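Local coordinates for protein oxidoreductase (PDB 3HJ9) that binds flavin mononucleotide and is probably an FMN-dependent oxidoreductase of the nitroreductase family, at residues A[42-55]-A[169-183]. Sequence-based numbering, arbitrary orientation.
Sequences LMGTLWLRKSTREF and ENAYLYCASAGLGAV. With FMN (flavin mononucleotide), chain C.
Arg49 lies over one face of the Tyr172 ring, with its guanidinium plane turned 87° from the ring plane. The pair makes a cation-pi contact, 4.7 Å from Arg49 CZ to the Tyr172 ring centroid. Arg49 CG is anti to the backbone N (chi1 -157°), and bends at chi2 and chi3 carry CD across Tyr172 CB and CG. Arg49 NH1 then gives FMN O2P a nearly straight hydrogen bond of 2.8 Å, while Arg49 NH2 bonds FMN O1P. Carbonyl oxygens of Arg83 and Thr84 of the second subunit also take bonds from this guanidinium, which fixes its rotation. The Glu169 carboxylate sits obliquely to it, without a salt bridge.

At the far end of the ring, Tyr172 OH donates to Ser51 OG (2.7 Å), which donates in turn to FMN O2P. The hydroxyl of Tyr172 also meets Val184 N. Thr52 N bonds Ala182 O at 2.8 Å. Water 1 links Lys50 O, Thr52 OG1 and Ala182 N. Arg53 reaches the flavin, where NE bonds FMN O2; Val183 CG2 lies over one face of its guanidinium.

Helix 42-48 and the 169-177 part of helix 156-177 run with axes 99° apart. Leu173 CD2 packs against Thr45 OG1, Leu46 CD2 and Arg49 CG, and Ala176 CB faces Thr45 O at 3.7 Å.

The basic loop after helix 42-48 thus grips both ends of FMN. The contacts of Tyr172 are consistent with a second-shell role in positioning Arg49 and Ser51, and the arginine charge probably stabilises the negative charge of the phosphate at the dimer interface.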
ATOM      1  N   LEU A  42      15.826  -0.503   4.848  1.00 19.80           N
ATOM      2  CA  LEU A  42      14.550  -0.923   4.215  1.00 18.89           C
ATOM      3  C   LEU A  42      14.427  -2.436   4.159  1.00 18.01           C
ATOM      4  O   LEU A  42      13.380  -2.964   4.525  1.00 19.40           O
ATOM      5  CB  LEU A  42      14.431  -0.407   2.746  1.00 17.95           C
ATOM      6  CG  LEU A  42      13.210  -0.904   1.940  1.00 17.37           C
ATOM      7  CD1 LEU A  42      11.943  -0.331   2.519  1.00 15.97           C
ATOM      8  CD2 LEU A  42      13.334  -0.604   0.459  1.00 16.53           C
HETATM    9  N   MSE A  43      15.482  -3.105   3.676  1.00 18.24           N
HETATM   10  CA  MSE A  43      15.502  -4.575   3.569  1.00 18.60           C
HETATM   11  C   MSE A  43      15.199  -5.206   4.934  1.00 18.19           C
HETATM   12  O   MSE A  43      14.365  -6.108   5.004  1.00 17.96           O
HETATM   13  CB  MSE A  43      16.797  -5.111   2.958  1.00 20.10           C
HETATM   14  CG  MSE A  43      17.022  -4.681   1.487  1.00 21.69           C
HETATM   15 SE   MSE A  43      15.609  -5.248   0.265  0.75 22.44          SE
HETATM   16  CE  MSE A  43      16.109  -7.125  -0.036  1.00 21.63           C
ATOM     17  N   GLY A  44      15.807  -4.690   6.011  1.00 16.63           N
ATOM     18  CA  GLY A  44      15.474  -5.148   7.370  1.00 15.94           C
ATOM     19  C   GLY A  44      13.996  -4.968   7.745  1.00 16.73           C
ATOM     20  O   GLY A  44      13.383  -5.866   8.345  1.00 16.57           O
ATOM     21  N   THR A  45      13.419  -3.817   7.391  1.00 16.31           N
ATOM     22  CA  THR A  45      12.037  -3.547   7.712  1.00 16.31           C
ATOM     23  C   THR A  45      11.085  -4.473   6.943  1.00 15.73           C
ATOM     24  O   THR A  45      10.062  -4.863   7.494  1.00 12.93           O
ATOM     25  CB  THR A  45      11.620  -2.080   7.537  1.00 17.04           C
ATOM     26  OG1 THR A  45      11.550  -1.762   6.155  1.00 17.61           O
ATOM     27  CG2 THR A  45      12.562  -1.116   8.293  1.00 17.75           C
ATOM     28  N   LEU A  46      11.419  -4.814   5.697  1.00 15.47           N
ATOM     29  CA  LEU A  46      10.606  -5.770   4.907  1.00 16.44           C
ATOM     30  C   LEU A  46      10.586  -7.202   5.555  1.00 16.80           C
ATOM     31  O   LEU A  46       9.542  -7.884   5.570  1.00 15.94           O
ATOM     32  CB  LEU A  46      11.117  -5.838   3.460  1.00 15.66           C
ATOM     33  CG  LEU A  46      10.830  -4.570   2.639  1.00 15.81           C
ATOM     34  CD1 LEU A  46      11.624  -4.529   1.349  1.00 14.10           C
ATOM     35  CD2 LEU A  46       9.325  -4.429   2.349  1.00 15.41           C
ATOM     36  N   TRP A  47      11.741  -7.630   6.078  1.00 15.36           N
ATOM     37  CA  TRP A  47      11.840  -8.903   6.789  1.00 15.74           C
ATOM     38  C   TRP A  47      10.966  -8.933   8.052  1.00 15.87           C
ATOM     39  O   TRP A  47      10.389  -9.955   8.342  1.00 14.77           O
ATOM     40  CB  TRP A  47      13.287  -9.264   7.185  1.00 16.28           C
ATOM     41  CG  TRP A  47      14.083  -9.822   6.054  1.00 17.27           C
ATOM     42  CD1 TRP A  47      15.069  -9.196   5.349  1.00 17.72           C
ATOM     43  CD2 TRP A  47      13.935 -11.112   5.469  1.00 17.92           C
ATOM     44  NE1 TRP A  47      15.558 -10.021   4.368  1.00 17.90           N
ATOM     45  CE2 TRP A  47      14.883 -11.209   4.415  1.00 17.74           C
ATOM     46  CE3 TRP A  47      13.109 -12.210   5.740  1.00 18.15           C
ATOM     47  CZ2 TRP A  47      15.024 -12.361   3.624  1.00 17.42           C
ATOM     48  CZ3 TRP A  47      13.246 -13.363   4.943  1.00 17.84           C
ATOM     49  CH2 TRP A  47      14.199 -13.423   3.900  1.00 17.80           C
ATOM     50  N   LEU A  48      10.882  -7.807   8.764  1.00 14.95           N
ATOM     51  CA  LEU A  48      10.164  -7.714  10.034  1.00 16.56           C
ATOM     52  C   LEU A  48       8.736  -7.195   9.910  1.00 15.81           C
ATOM     53  O   LEU A  48       8.024  -7.092  10.922  1.00 16.39           O
ATOM     54  CB  LEU A  48      10.972  -6.831  11.012  1.00 17.04           C
ATOM     55  CG  LEU A  48      12.376  -7.287  11.405  1.00 17.10           C
ATOM     56  CD1 LEU A  48      13.149  -6.211  12.219  1.00 16.25           C
ATOM     57  CD2 LEU A  48      12.281  -8.595  12.176  1.00 17.62           C
ATOM     58  N   ARG A  49       8.287  -6.899   8.687  1.00 15.80           N
ATOM     59  CA  ARG A  49       6.936  -6.338   8.444  1.00 15.58           C
ATOM     60  C   ARG A  49       5.919  -7.440   8.797  1.00 16.31           C
ATOM     61  O   ARG A  49       6.007  -8.560   8.291  1.00 15.84           O
ATOM     62  CB  ARG A  49       6.827  -5.840   6.999  1.00 15.59           C
ATOM     63  CG  ARG A  49       5.744  -4.763   6.699  1.00 17.04           C
ATOM     64  CD  ARG A  49       4.311  -5.188   6.937  1.00 16.86           C
ATOM     65  NE  ARG A  49       4.022  -6.505   6.364  1.00 17.02           N
ATOM     66  CZ  ARG A  49       3.002  -7.295   6.701  1.00 17.35           C
ATOM     67  NH1 ARG A  49       2.086  -6.921   7.591  1.00 17.20           N
ATOM     68  NH2 ARG A  49       2.894  -8.490   6.130  1.00 18.99           N
ATOM     69  N   LYS A  50       5.042  -7.144   9.760  1.00 17.88           N
ATOM     70  CA  LYS A  50       4.056  -8.101  10.284  1.00 18.01           C
ATOM     71  C   LYS A  50       2.911  -7.370  10.968  1.00 17.67           C
ATOM     72  O   LYS A  50       3.035  -6.184  11.267  1.00 16.44           O
ATOM     73  CB  LYS A  50       4.708  -9.038  11.321  1.00 20.03           C
ATOM     74  CG  LYS A  50       5.187  -8.339  12.629  1.00 21.83           C
ATOM     75  CD  LYS A  50       5.784  -9.284  13.660  1.00 24.92           C
ATOM     76  CE  LYS A  50       4.751 -10.262  14.231  1.00 27.03           C
ATOM     77  NZ  LYS A  50       5.333 -11.099  15.359  1.00 29.53           N
ATOM     78  N   SER A  51       1.843  -8.102  11.280  1.00 18.20           N
ATOM     79  CA  SER A  51       0.699  -7.558  12.014  1.00 17.43           C
ATOM     80  C   SER A  51       0.740  -7.952  13.499  1.00 16.14           C
ATOM     81  O   SER A  51       1.040  -9.071  13.846  1.00 14.52           O
ATOM     82  CB  SER A  51      -0.631  -7.937  11.359  1.00 17.23           C
ATOM     83  OG  SER A  51      -0.753  -7.265  10.120  1.00 17.98           O
ATOM     84  N   THR A  52       0.405  -7.002  14.357  1.00 16.95           N
ATOM     85  CA  THR A  52       0.362  -7.176  15.813  1.00 17.08           C
ATOM     86  C   THR A  52      -1.024  -6.778  16.261  1.00 18.03           C
ATOM     87  O   THR A  52      -1.557  -5.780  15.758  1.00 15.47           O
ATOM     88  CB  THR A  52       1.396  -6.248  16.483  1.00 17.52           C
ATOM     89  OG1 THR A  52       2.668  -6.494  15.878  1.00 15.11           O
ATOM     90  CG2 THR A  52       1.478  -6.511  18.031  1.00 16.85           C
ATOM     91  N   ARG A  53      -1.596  -7.542  17.205  1.00 17.50           N
ATOM     92  CA  ARG A  53      -2.963  -7.318  17.685  1.00 18.76           C
ATOM     93  C   ARG A  53      -3.137  -7.090  19.183  1.00 18.57           C
ATOM     94  O   ARG A  53      -4.218  -6.704  19.592  1.00 20.07           O
ATOM     95  CB  ARG A  53      -3.884  -8.454  17.199  1.00 18.98           C
ATOM     96  CG  ARG A  53      -4.163  -8.404  15.713  1.00 19.50           C
ATOM     97  CD  ARG A  53      -5.262  -9.393  15.239  1.00 19.94           C
ATOM     98  NE  ARG A  53      -5.340  -9.351  13.765  1.00 20.64           N
ATOM     99  CZ  ARG A  53      -4.480  -9.954  12.930  1.00 20.63           C
ATOM    100  NH1 ARG A  53      -3.438 -10.652  13.387  1.00 20.41           N
ATOM    101  NH2 ARG A  53      -4.632  -9.842  11.603  1.00 21.18           N
ATOM    102  N   GLU A  54      -2.097  -7.338  19.980  1.00 18.60           N
ATOM    103  CA  GLU A  54      -2.082  -7.069  21.409  1.00 18.12           C
ATOM    104  C   GLU A  54      -0.941  -6.063  21.678  1.00 17.41           C
ATOM    105  O   GLU A  54       0.202  -6.283  21.292  1.00 16.57           O
ATOM    106  CB  GLU A  54      -1.913  -8.345  22.212  1.00 18.09           C
ATOM    107  CG  GLU A  54      -3.175  -9.239  22.236  1.00 19.68           C
ATOM    108  N   PHE A  55      -1.279  -4.988  22.373  1.00 17.54           N
ATOM    109  CA  PHE A  55      -0.374  -3.881  22.623  1.00 18.64           C
ATOM    110  C   PHE A  55      -0.205  -3.484  24.075  1.00 18.36           C
ATOM    111  O   PHE A  55      -1.076  -3.722  24.894  1.00 17.97           O
ATOM    112  CB  PHE A  55      -0.918  -2.657  21.899  1.00 17.38           C
ATOM    113  CG  PHE A  55      -1.129  -2.885  20.472  1.00 18.01           C
ATOM    114  CD1 PHE A  55      -0.112  -2.632  19.560  1.00 18.43           C
ATOM    115  CD2 PHE A  55      -2.352  -3.393  20.007  1.00 18.87           C
ATOM    116  CE1 PHE A  55      -0.322  -2.861  18.199  1.00 18.85           C
ATOM    117  CE2 PHE A  55      -2.568  -3.615  18.667  1.00 18.36           C
ATOM    118  CZ  PHE A  55      -1.542  -3.356  17.756  1.00 18.18           C
ATOM    119  N   GLU A 169       1.167   0.974   4.367  1.00 20.44           N
ATOM    120  CA  GLU A 169       2.390   0.157   4.240  1.00 19.61           C
ATOM    121  C   GLU A 169       3.629   0.920   4.723  1.00 20.06           C
ATOM    122  O   GLU A 169       4.492   0.342   5.385  1.00 20.90           O
ATOM    123  CB  GLU A 169       2.580  -0.378   2.815  1.00 19.88           C
ATOM    124  CG  GLU A 169       3.715  -1.365   2.656  1.00 19.80           C
ATOM    125  CD  GLU A 169       3.564  -2.655   3.465  1.00 21.69           C
ATOM    126  OE1 GLU A 169       2.524  -2.851   4.142  1.00 21.36           O
ATOM    127  OE2 GLU A 169       4.507  -3.494   3.406  1.00 22.58           O
ATOM    128  N   ASN A 170       3.723   2.210   4.380  1.00 18.48           N
ATOM    129  CA  ASN A 170       4.778   3.053   4.920  1.00 17.02           C
ATOM    130  C   ASN A 170       4.757   2.999   6.458  1.00 17.48           C
ATOM    131  O   ASN A 170       5.810   2.923   7.079  1.00 19.08           O
ATOM    132  CB  ASN A 170       4.633   4.519   4.488  1.00 14.66           C
ATOM    133  CG  ASN A 170       4.975   4.754   3.031  1.00 15.14           C
ATOM    134  OD1 ASN A 170       5.428   3.844   2.333  1.00 13.52           O
ATOM    135  ND2 ASN A 170       4.731   5.987   2.556  1.00 13.12           N
ATOM    136  N   ALA A 171       3.561   3.052   7.044  1.00 18.69           N
ATOM    137  CA  ALA A 171       3.388   3.015   8.532  1.00 18.75           C
ATOM    138  C   ALA A 171       3.846   1.683   9.124  1.00 17.84           C
ATOM    139  O   ALA A 171       4.495   1.651  10.194  1.00 21.23           O
ATOM    140  CB  ALA A 171       1.912   3.329   8.940  1.00 18.62           C
ATOM    141  N   TYR A 172       3.452   0.582   8.477  1.00 17.85           N
ATOM    142  CA  TYR A 172       3.933  -0.770   8.855  1.00 17.41           C
ATOM    143  C   TYR A 172       5.446  -0.889   8.913  1.00 15.95           C
ATOM    144  O   TYR A 172       6.000  -1.389   9.894  1.00 16.77           O
ATOM    145  CB  TYR A 172       3.444  -1.835   7.877  1.00 18.33           C
ATOM    146  CG  TYR A 172       2.202  -2.601   8.226  1.00 17.90           C
ATOM    147  CD1 TYR A 172       2.188  -3.499   9.293  1.00 19.14           C
ATOM    148  CD2 TYR A 172       1.059  -2.526   7.412  1.00 18.49           C
ATOM    149  CE1 TYR A 172       1.012  -4.290   9.572  1.00 19.18           C
ATOM    150  CE2 TYR A 172      -0.081  -3.315   7.677  1.00 17.19           C
ATOM    151  CZ  TYR A 172      -0.108  -4.174   8.732  1.00 17.45           C
ATOM    152  OH  TYR A 172      -1.246  -4.921   8.934  1.00 17.17           O
ATOM    153  N   LEU A 173       6.085  -0.436   7.835  1.00 15.32           N
ATOM    154  CA  LEU A 173       7.538  -0.454   7.687  1.00 15.62           C
ATOM    155  C   LEU A 173       8.208   0.445   8.738  1.00 15.67           C
ATOM    156  O   LEU A 173       9.204   0.025   9.370  1.00 16.58           O
ATOM    157  CB  LEU A 173       7.973  -0.097   6.239  1.00 15.41           C
ATOM    158  CG  LEU A 173       7.572  -1.134   5.165  1.00 15.65           C
ATOM    159  CD1 LEU A 173       7.798  -0.617   3.740  1.00 14.97           C
ATOM    160  CD2 LEU A 173       8.264  -2.506   5.382  1.00 14.08           C
ATOM    161  N   TYR A 174       7.633   1.632   8.976  1.00 16.48           N
ATOM    162  CA  TYR A 174       8.131   2.503  10.055  1.00 17.28           C
ATOM    163  C   TYR A 174       8.031   1.763  11.408  1.00 16.77           C
ATOM    164  O   TYR A 174       9.012   1.719  12.166  1.00 15.79           O
ATOM    165  CB  TYR A 174       7.454   3.892  10.093  1.00 17.41           C
ATOM    166  CG  TYR A 174       7.975   4.650  11.247  1.00 18.69           C
ATOM    167  CD1 TYR A 174       9.216   5.292  11.183  1.00 19.78           C
ATOM    168  CD2 TYR A 174       7.305   4.617  12.473  1.00 20.47           C
ATOM    169  CE1 TYR A 174       9.748   5.931  12.318  1.00 20.11           C
ATOM    170  CE2 TYR A 174       7.834   5.248  13.610  1.00 20.55           C
ATOM    171  CZ  TYR A 174       9.034   5.910  13.522  1.00 20.46           C
ATOM    172  OH  TYR A 174       9.529   6.500  14.662  1.00 21.43           O
ATOM    173  N   CYS A 175       6.890   1.136  11.670  1.00 16.42           N
ATOM    174  CA  CYS A 175       6.700   0.408  12.931  1.00 18.03           C
ATOM    175  C   CYS A 175       7.756  -0.677  13.132  1.00 18.41           C
ATOM    176  O   CYS A 175       8.334  -0.791  14.237  1.00 19.03           O
ATOM    177  CB  CYS A 175       5.280  -0.137  13.053  1.00 18.97           C
ATOM    178  SG  CYS A 175       4.122   1.218  13.313  1.00 21.56           S
ATOM    179  N   ALA A 176       8.058  -1.395  12.049  1.00 17.68           N
ATOM    180  CA  ALA A 176       9.093  -2.434  12.042  1.00 18.27           C
ATOM    181  C   ALA A 176      10.464  -1.821  12.325  1.00 17.71           C
ATOM    182  O   ALA A 176      11.220  -2.384  13.108  1.00 17.11           O
ATOM    183  CB  ALA A 176       9.108  -3.216  10.711  1.00 16.98           C
ATOM    184  N   SER A 177      10.781  -0.680  11.693  1.00 19.50           N
ATOM    185  CA  SER A 177      12.068   0.009  11.957  1.00 20.20           C
ATOM    186  C   SER A 177      12.220   0.476  13.404  1.00 19.62           C
ATOM    187  O   SER A 177      13.308   0.468  13.904  1.00 21.98           O
ATOM    188  CB  SER A 177      12.268   1.252  11.077  1.00 20.76           C
ATOM    189  OG  SER A 177      11.462   2.353  11.518  1.00 22.36           O
ATOM    190  N   ALA A 178      11.125   0.918  14.029  1.00 19.65           N
ATOM    191  CA  ALA A 178      11.109   1.503  15.394  1.00 19.55           C
ATOM    192  C   ALA A 178      10.693   0.566  16.543  1.00 20.73           C
ATOM    193  O   ALA A 178      10.516   1.033  17.686  1.00 22.57           O
ATOM    194  CB  ALA A 178      10.189   2.729  15.398  1.00 18.55           C
ATOM    195  N   GLY A 179      10.511  -0.723  16.264  1.00 20.04           N
ATOM    196  CA  GLY A 179      10.115  -1.676  17.304  1.00 19.93           C
ATOM    197  C   GLY A 179       8.677  -1.552  17.790  1.00 19.57           C
ATOM    198  O   GLY A 179       8.386  -1.871  18.945  1.00 18.59           O
ATOM    199  N   LEU A 180       7.779  -1.114  16.912  1.00 18.39           N
ATOM    200  CA  LEU A 180       6.374  -0.940  17.238  1.00 20.52           C
ATOM    201  C   LEU A 180       5.538  -1.985  16.483  1.00 21.33           C
ATOM    202  O   LEU A 180       5.941  -2.488  15.434  1.00 21.94           O
ATOM    203  CB  LEU A 180       5.902   0.462  16.829  1.00 21.37           C
ATOM    204  CG  LEU A 180       6.446   1.698  17.549  1.00 22.35           C
ATOM    205  CD1 LEU A 180       5.945   2.986  16.867  1.00 21.64           C
ATOM    206  CD2 LEU A 180       6.022   1.664  19.037  1.00 22.30           C
ATOM    207  N   GLY A 181       4.376  -2.306  17.039  1.00 20.96           N
ATOM    208  CA  GLY A 181       3.399  -3.174  16.400  1.00 19.75           C
ATOM    209  C   GLY A 181       2.410  -2.322  15.617  1.00 20.20           C
ATOM    210  O   GLY A 181       2.186  -1.134  15.947  1.00 21.27           O
ATOM    211  N   ALA A 182       1.808  -2.931  14.591  1.00 19.57           N
ATOM    212  CA  ALA A 182       0.784  -2.319  13.762  1.00 18.50           C
ATOM    213  C   ALA A 182      -0.163  -3.392  13.168  1.00 18.81           C
ATOM    214  O   ALA A 182       0.245  -4.550  13.011  1.00 16.22           O
ATOM    215  CB  ALA A 182       1.440  -1.469  12.615  1.00 16.87           C
ATOM    216  N   VAL A 183      -1.415  -3.011  12.874  1.00 17.51           N
ATOM    217  CA  VAL A 183      -2.356  -3.903  12.137  1.00 17.84           C
ATOM    218  C   VAL A 183      -3.333  -3.018  11.383  1.00 19.49           C
ATOM    219  O   VAL A 183      -3.958  -2.135  11.997  1.00 18.43           O
ATOM    220  CB  VAL A 183      -3.045  -4.947  13.028  1.00 17.46           C
ATOM    221  CG1 VAL A 183      -3.895  -4.290  14.104  1.00 17.16           C
ATOM    222  CG2 VAL A 183      -3.917  -5.956  12.176  1.00 15.32           C
TER
HETATM  223  N1  FMN C 300      -6.711  -7.614  10.374  1.00 21.46           N
HETATM  224  C2  FMN C 300      -7.679  -7.511  11.356  1.00 23.43           C
HETATM  225  O2  FMN C 300      -7.479  -7.985  12.477  1.00 24.15           O
HETATM  226  N3  FMN C 300      -8.871  -6.850  11.069  1.00 24.40           N
HETATM  227  C4  FMN C 300      -9.114  -6.332   9.804  1.00 23.34           C
HETATM  228  O4  FMN C 300     -10.192  -5.754   9.604  1.00 23.41           O
HETATM  229  C4A FMN C 300      -8.131  -6.440   8.806  1.00 22.28           C
HETATM  230  N5  FMN C 300      -8.339  -5.922   7.542  1.00 22.79           N
HETATM  231  C5A FMN C 300      -7.338  -5.963   6.585  1.00 23.11           C
HETATM  232  C6  FMN C 300      -7.601  -5.390   5.347  1.00 23.28           C
HETATM  233  C7  FMN C 300      -6.624  -5.428   4.340  1.00 23.42           C
HETATM  234  C7M FMN C 300      -6.915  -4.807   3.002  1.00 23.65           C
HETATM  235  C8  FMN C 300      -5.393  -6.057   4.566  1.00 23.29           C
HETATM  236  C8M FMN C 300      -4.364  -6.116   3.479  1.00 21.55           C
HETATM  237  C9  FMN C 300      -5.134  -6.654   5.815  1.00 22.58           C
HETATM  238  C9A FMN C 300      -6.104  -6.616   6.843  1.00 22.01           C
HETATM  239  N10 FMN C 300      -5.909  -7.161   8.114  1.00 22.52           N
HETATM  240  C10 FMN C 300      -6.919  -7.089   9.093  1.00 22.69           C
HETATM  241  C1' FMN C 300      -4.607  -7.794   8.519  1.00 23.00           C
HETATM  242  C2' FMN C 300      -4.455  -9.224   8.072  1.00 24.34           C
HETATM  243  O2' FMN C 300      -5.292 -10.077   8.826  1.00 23.54           O
HETATM  244  C3' FMN C 300      -2.988  -9.600   8.227  1.00 25.31           C
HETATM  245  O3' FMN C 300      -2.259  -8.873   7.259  1.00 26.58           O
HETATM  246  C4' FMN C 300      -2.832 -11.119   8.031  1.00 25.85           C
HETATM  247  O4' FMN C 300      -3.230 -11.723   9.257  1.00 26.29           O
HETATM  248  C5' FMN C 300      -1.420 -11.548   7.659  1.00 25.83           C
HETATM  249  O5' FMN C 300      -0.582 -11.204   8.762  1.00 26.25           O
HETATM  250  P   FMN C 300       0.701 -10.286   8.531  1.00 27.45           P
HETATM  251  O1P FMN C 300       1.501 -10.679   7.317  1.00 25.02           O
HETATM  252  O2P FMN C 300       0.224  -8.857   8.339  1.00 25.37           O
HETATM  253  O3P FMN C 300       1.574 -10.410   9.780  1.00 25.80           O
HETATM  254  O   HOH W   1       3.340  -5.338  13.723  1.00 13.13           O
HETATM  255  O   HOH W   2       5.555  -4.025  10.619  1.00 18.87           O